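Local coordinates for protein pullulanase (PDB 2WAN) that hydrolyses the alpha-1,6 glucosidic linkages of pullulan and related starch-derived polysaccharides, as a debranching glycoside hydrolase, at residues N867-Y872 / Q879-P884; P282-N287 / R303-L308. All coordinates share one frame; numbering follows the deposited sequence.

Contact 1: residues N867-Y872 / Q879-P884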
loop_
_atom_site.group_PDB
_atom_site.type_symbol
_atom_site.label_atom_id
_atom_site.label_comp_id
_atom_site.label_asym_id
_atom_site.label_seq_id
_atom_site.Cartn_x
_atom_site.Cartn_y
_atom_site.Cartn_z
ATOM N N ASN A 867 28.015 -25.424 -8.562
ATOM C CA ASN A 867 28.416 -24.269 -7.793
ATOM C C ASN A 867 28.430 -23.056 -8.712
ATOM O O ASN A 867 28.946 -23.143 -9.845
ATOM C CB ASN A 867 29.835 -24.485 -7.216
ATOM C CG ASN A 867 29.889 -25.608 -6.198
ATOM O OD1 ASN A 867 28.985 -25.768 -5.363
ATOM N ND2 ASN A 867 30.959 -26.403 -6.259
ATOM N N ILE A 868 27.859 -21.953 -8.230
ATOM C CA ILE A 868 27.940 -20.674 -8.927
ATOM C C ILE A 868 28.602 -19.654 -8.024
ATOM O O ILE A 868 28.229 -19.499 -6.858
ATOM C CB ILE A 868 26.543 -20.152 -9.336
ATOM C CG1 ILE A 868 25.774 -21.238 -10.111
ATOM C CG2 ILE A 868 26.673 -18.830 -10.152
ATOM C CD1 ILE A 868 24.353 -20.857 -10.496
ATOM N N ILE A 869 29.599 -18.945 -8.560
ATOM C CA ILE A 869 30.192 -17.837 -7.803
ATOM C C ILE A 869 29.848 -16.509 -8.465
ATOM O O ILE A 869 29.930 -16.388 -9.676
ATOM C CB ILE A 869 31.730 -17.961 -7.649
ATOM C CG1 ILE A 869 32.058 -19.051 -6.640
ATOM C CG2 ILE A 869 32.346 -16.588 -7.209
ATOM C CD1 ILE A 869 33.559 -19.405 -6.594
ATOM N N VAL A 870 29.419 -15.536 -7.658
ATOM C CA VAL A 870 29.178 -14.176 -8.145
ATOM C C VAL A 870 30.043 -13.232 -7.299
ATOM O O VAL A 870 30.091 -13.369 -6.078
ATOM C CB VAL A 870 27.685 -13.756 -7.959
ATOM C CG1 VAL A 870 27.451 -12.275 -8.324
ATOM C CG2 VAL A 870 26.755 -14.659 -8.782
ATOM N N MET A 871 30.707 -12.269 -7.943
ATOM C CA MET A 871 31.423 -11.207 -7.209
ATOM C C MET A 871 31.155 -9.838 -7.825
ATOM O O MET A 871 31.324 -9.660 -9.044
ATOM C CB MET A 871 32.938 -11.471 -7.183
ATOM C CG MET A 871 33.716 -10.345 -6.491
ATOM S SD MET A 871 35.413 -10.866 -6.232
ATOM C CE MET A 871 36.210 -9.260 -6.055
ATOM N N TYR A 872 30.739 -8.890 -6.984
ATOM C CA TYR A 872 30.538 -7.500 -7.396
ATOM C C TYR A 872 31.793 -6.722 -7.047
ATOM O O TYR A 872 32.213 -6.725 -5.884
ATOM C CB TYR A 872 29.350 -6.864 -6.665
ATOM C CG TYR A 872 28.080 -7.688 -6.639
ATOM C CD1 TYR A 872 27.488 -8.143 -7.811
ATOM C CD2 TYR A 872 27.456 -7.966 -5.432
ATOM C CE1 TYR A 872 26.291 -8.905 -7.768
ATOM C CE2 TYR A 872 26.284 -8.724 -5.377
ATOM C CZ TYR A 872 25.717 -9.186 -6.546
ATOM O OH TYR A 872 24.557 -9.920 -6.470
ATOM N N GLN A 879 40.264 -6.416 -9.024
ATOM C CA GLN A 879 40.397 -7.034 -7.723
ATOM C C GLN A 879 40.465 -8.539 -7.913
ATOM O O GLN A 879 39.893 -9.075 -8.856
ATOM C CB GLN A 879 39.209 -6.679 -6.839
ATOM C CG GLN A 879 39.012 -5.180 -6.617
ATOM C CD GLN A 879 40.075 -4.585 -5.720
ATOM O OE1 GLN A 879 40.428 -5.158 -4.692
ATOM N NE2 GLN A 879 40.568 -3.410 -6.087
ATOM N N THR A 880 41.163 -9.223 -7.019
ATOM C CA THR A 880 41.332 -10.659 -7.167
ATOM C C THR A 880 40.528 -11.433 -6.134
ATOM O O THR A 880 40.305 -10.963 -5.026
ATOM C CB THR A 880 42.818 -11.065 -7.088
ATOM O OG1 THR A 880 43.327 -10.727 -5.792
ATOM C CG2 THR A 880 43.621 -10.325 -8.148
ATOM N N LEU A 881 40.080 -12.620 -6.536
ATOM C CA LEU A 881 39.310 -13.492 -5.672
ATOM C C LEU A 881 39.979 -14.861 -5.563
ATOM O O LEU A 881 40.266 -15.484 -6.573
ATOM C CB LEU A 881 37.894 -13.670 -6.253
ATOM C CG LEU A 881 37.009 -14.643 -5.475
ATOM C CD1 LEU A 881 36.638 -14.067 -4.117
ATOM C CD2 LEU A 881 35.744 -14.921 -6.264
ATOM N N ASN A 882 40.187 -15.324 -4.333
ATOM C CA ASN A 882 40.661 -16.681 -4.091
ATOM C C ASN A 882 39.523 -17.652 -4.277
ATOM O O ASN A 882 38.432 -17.416 -3.765
ATOM C CB ASN A 882 41.240 -16.776 -2.691
ATOM C CG ASN A 882 42.569 -16.039 -2.589
ATOM O OD1 ASN A 882 43.431 -16.222 -3.436
ATOM N ND2 ASN A 882 42.712 -15.177 -1.592
ATOM N N LEU A 883 39.773 -18.729 -5.016
ATOM C CA LEU A 883 38.688 -19.650 -5.360
ATOM C C LEU A 883 38.722 -20.936 -4.532
ATOM O O LEU A 883 39.804 -21.384 -4.120
ATOM C CB LEU A 883 38.715 -19.978 -6.852
ATOM C CG LEU A 883 38.549 -18.814 -7.829
ATOM C CD1 LEU A 883 38.873 -19.280 -9.247
ATOM C CD2 LEU A 883 37.118 -18.273 -7.734
ATOM N N PRO A 884 37.536 -21.533 -4.275
ATOM C CA PRO A 884 37.521 -22.902 -3.747
ATOM C C PRO A 884 38.167 -23.868 -4.736
ATOM O O PRO A 884 38.374 -23.524 -5.913
ATOM C CB PRO A 884 36.028 -23.221 -3.603
ATOM C CG PRO A 884 35.336 -21.854 -3.575
ATOM C CD PRO A 884 36.174 -21.018 -4.510
#
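I869 and M871 of one strand pack against L881, L883 and P884 of segment 879-884, between two sheets that pack as a beta-sandwich, consistent with the C-terminal all-beta domain of pullulanases. The evidence is geometric: strands 868-872 and 879-882 run roughly antiparallel, at 152°, yet their axes approach no closer than 9.7 Å and no hydrogen bond joins the segments, so side chains alone bridge them. M871 holds CG anti to its backbone N (chi1 177°) and stays extended beyond it, which carries SD alongside L881, 3.7 Å from L881 CB, the two side chains running antiparallel, flank to flank. The methyl CE of M871 goes on to meet Q879 CB at 4.0 Å. I869 divides its contacts between two branches, CG2 lying 3.9 Å from L881 CD2 while CD1 reaches on to L883 and P884. There I869 CD1 lies 3.9 Å from L883 CD2 and meets P884 CD tip to tip at 3.7 Å. Cutting L881 back to an alanine would remove both its methyls and is likely to open a gap beside M871 SD and I869 CG2. In the second shell, backbone bonds from 868-872 to strands 852-856 and 915-920 hold the first strand in its sheet; strand 879-882 pairs instead with 908-911, whose V909 touches L881 and L883. Beyond the strand, P884 O accepts a hydrogen bond from W888 NE1.

Contact 2: residues P282-N287 / R303-L308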
loop_
_atom_site.group_PDB
_atom_site.type_symbol
_atom_site.label_atom_id
_atom_site.label_comp_id
_atom_site.label_asym_id
_atom_site.label_seq_id
_atom_site.Cartn_x
_atom_site.Cartn_y
_atom_site.Cartn_z
ATOM N N PRO A 282 -29.935 5.493 18.430
ATOM C CA PRO A 282 -30.628 6.328 17.442
ATOM C C PRO A 282 -30.710 5.674 16.060
ATOM O O PRO A 282 -29.945 4.754 15.763
ATOM C CB PRO A 282 -29.769 7.596 17.364
ATOM C CG PRO A 282 -28.846 7.551 18.533
ATOM C CD PRO A 282 -28.679 6.107 18.896
ATOM N N ASP A 283 -31.653 6.144 15.247
ATOM C CA ASP A 283 -31.812 5.714 13.859
ATOM C C ASP A 283 -30.777 6.451 13.004
ATOM O O ASP A 283 -30.801 7.685 12.909
ATOM C CB ASP A 283 -33.249 6.029 13.403
ATOM C CG ASP A 283 -33.571 5.505 12.005
ATOM O OD1 ASP A 283 -32.685 5.505 11.118
ATOM O OD2 ASP A 283 -34.743 5.105 11.793
ATOM N N VAL A 284 -29.861 5.695 12.392
ATOM C CA VAL A 284 -28.753 6.286 11.620
ATOM C C VAL A 284 -29.185 7.035 10.351
ATOM O O VAL A 284 -28.370 7.736 9.738
ATOM C CB VAL A 284 -27.641 5.249 11.272
ATOM C CG1 VAL A 284 -26.993 4.708 12.547
ATOM C CG2 VAL A 284 -28.180 4.105 10.429
ATOM N N THR A 285 -30.462 6.897 9.970
ATOM C CA THR A 285 -31.016 7.648 8.830
ATOM C C THR A 285 -31.635 8.998 9.239
ATOM O O THR A 285 -32.027 9.803 8.386
ATOM C CB THR A 285 -32.075 6.821 8.021
ATOM O OG1 THR A 285 -33.280 6.663 8.793
ATOM C CG2 THR A 285 -31.536 5.439 7.607
ATOM N N HIS A 286 -31.704 9.253 10.544
ATOM C CA HIS A 286 -32.408 10.425 11.062
ATOM C C HIS A 286 -31.495 11.629 11.274
ATOM O O HIS A 286 -30.262 11.519 11.207
ATOM C CB HIS A 286 -33.136 10.062 12.368
ATOM C CG HIS A 286 -34.400 9.280 12.169
ATOM N ND1 HIS A 286 -34.783 8.762 10.947
ATOM C CD2 HIS A 286 -35.360 8.907 13.049
ATOM C CE1 HIS A 286 -35.928 8.117 11.082
ATOM N NE2 HIS A 286 -36.299 8.188 12.348
ATOM N N ASN A 287 -32.111 12.785 11.515
ATOM C CA ASN A 287 -31.379 14.004 11.821
ATOM C C ASN A 287 -31.116 14.079 13.321
ATOM O O ASN A 287 -32.003 14.431 14.104
ATOM C CB ASN A 287 -32.168 15.228 11.353
ATOM C CG ASN A 287 -31.377 16.521 11.467
ATOM O OD1 ASN A 287 -30.170 16.521 11.725
ATOM N ND2 ASN A 287 -32.064 17.637 11.263
ATOM N N ARG A 303 -20.632 7.345 12.130
ATOM C CA ARG A 303 -19.302 6.904 11.685
ATOM C C ARG A 303 -19.118 5.437 12.069
ATOM O O ARG A 303 -19.580 4.557 11.358
ATOM C CB ARG A 303 -18.173 7.817 12.202
ATOM C CG ARG A 303 -16.765 7.425 11.675
ATOM C CD ARG A 303 -15.665 8.387 12.135
ATOM N NE ARG A 303 -15.421 8.305 13.579
ATOM C CZ ARG A 303 -14.340 8.783 14.196
ATOM N NH1 ARG A 303 -13.372 9.378 13.510
ATOM N NH2 ARG A 303 -14.229 8.666 15.518
ATOM N N ASN A 304 -18.504 5.151 13.216
ATOM C CA ASN A 304 -18.130 3.776 13.515
ATOM C C ASN A 304 -19.299 2.893 13.918
ATOM O O ASN A 304 -19.170 1.671 13.964
ATOM C CB ASN A 304 -16.992 3.713 14.532
ATOM C CG ASN A 304 -15.698 4.299 13.993
ATOM O OD1 ASN A 304 -15.506 4.378 12.781
ATOM N ND2 ASN A 304 -14.805 4.710 14.889
ATOM N N VAL A 305 -20.459 3.512 14.146
ATOM C CA VAL A 305 -21.692 2.739 14.318
ATOM C C VAL A 305 -21.956 1.843 13.088
ATOM O O VAL A 305 -22.483 0.730 13.214
ATOM C CB VAL A 305 -22.900 3.647 14.628
ATOM C CG1 VAL A 305 -23.229 4.588 13.450
ATOM C CG2 VAL A 305 -24.118 2.800 15.018
ATOM N N LEU A 306 -21.555 2.324 11.912
ATOM C CA LEU A 306 -21.792 1.590 10.663
ATOM C C LEU A 306 -20.913 0.346 10.520
ATOM O O LEU A 306 -21.146 -0.476 9.630
ATOM C CB LEU A 306 -21.638 2.522 9.451
ATOM C CG LEU A 306 -22.523 3.772 9.442
ATOM C CD1 LEU A 306 -22.170 4.680 8.253
ATOM C CD2 LEU A 306 -24.022 3.407 9.427
ATOM N N ASN A 307 -19.911 0.204 11.396
ATOM C CA ASN A 307 -19.108 -1.029 11.470
ATOM C C ASN A 307 -19.909 -2.251 11.917
ATOM O O ASN A 307 -19.509 -3.380 11.652
ATOM C CB ASN A 307 -17.931 -0.904 12.451
ATOM C CG ASN A 307 -16.942 0.186 12.086
ATOM O OD1 ASN A 307 -17.002 0.799 11.020
ATOM N ND2 ASN A 307 -16.006 0.435 13.002
ATOM N N LEU A 308 -21.017 -2.014 12.621
ATOM C CA LEU A 308 -21.779 -3.095 13.270
ATOM C C LEU A 308 -22.371 -4.090 12.263
ATOM O O LEU A 308 -22.756 -3.706 11.156
ATOM C CB LEU A 308 -22.879 -2.517 14.184
ATOM C CG LEU A 308 -22.422 -1.727 15.424
ATOM C CD1 LEU A 308 -23.593 -1.005 16.100
ATOM C CD2 LEU A 308 -21.715 -2.623 16.412
#
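V284 alone carries the whole of one side of this small, buried contact: its two methyls each take a different residue of the 3-10 segment 304-307, and only 98 Å² is buried in all, with no hydrogen bond across. CG1 of V284 lies 3.9 Å from CG1 of V305, where the side chains pass flank to flank, pointing contrary ways. V305 reaches this meeting with CG1 lodged between the backbone N and the carbonyl carbon (chi1 65°), which turns that methyl toward V284. On the other branch the touch is looser, V284 CG2 standing 4.3 Å from L306 CD2.

The loop that presents V284 is fixed internally. D283 OD1 accepts two bonds from T285: one from the backbone N at 2.9 Å, on the anti side of the carboxylate and 20° out of its plane, and one from OG1 at 2.7 Å, from above that plane. The bond H286 N to D283 O, 3.0 Å long, closes the turn. Opposite it, the 3-10 segment has its own i to i+3 bonds, including L306 N to R303 O at 3.0 Å. L119 of strand 114-121 touches both V284 and V305, and R303 forms a salt bridge with D120 of the same strand. The 282-287 loop thus combines an Asx turn at D283 with a type I beta turn from D283 to H286, packed by its V284 against one 3-10 turn.

From the N-terminal side, contact 2 comes first: 282-287 follows strand 273-278, and the chain runs out and back along strands 288-292 and 295-302. The loop segment 303-308 then closes that excursion before strand 319-322 begins. The eight-stranded parallel barrel lies farther along the chain, and contact 1 comes after it, where 867-872 and 879-884 close a much shorter connection of six residues. The two loops are in series, neither enclosing nor crossing the other. Contact 2 joins two loops bordering a sheet ahead of the barrel; contact 1 joins two sheets in the C-terminal domain. Their centres are about 67 Å apart, on opposite sides of the chain's centre.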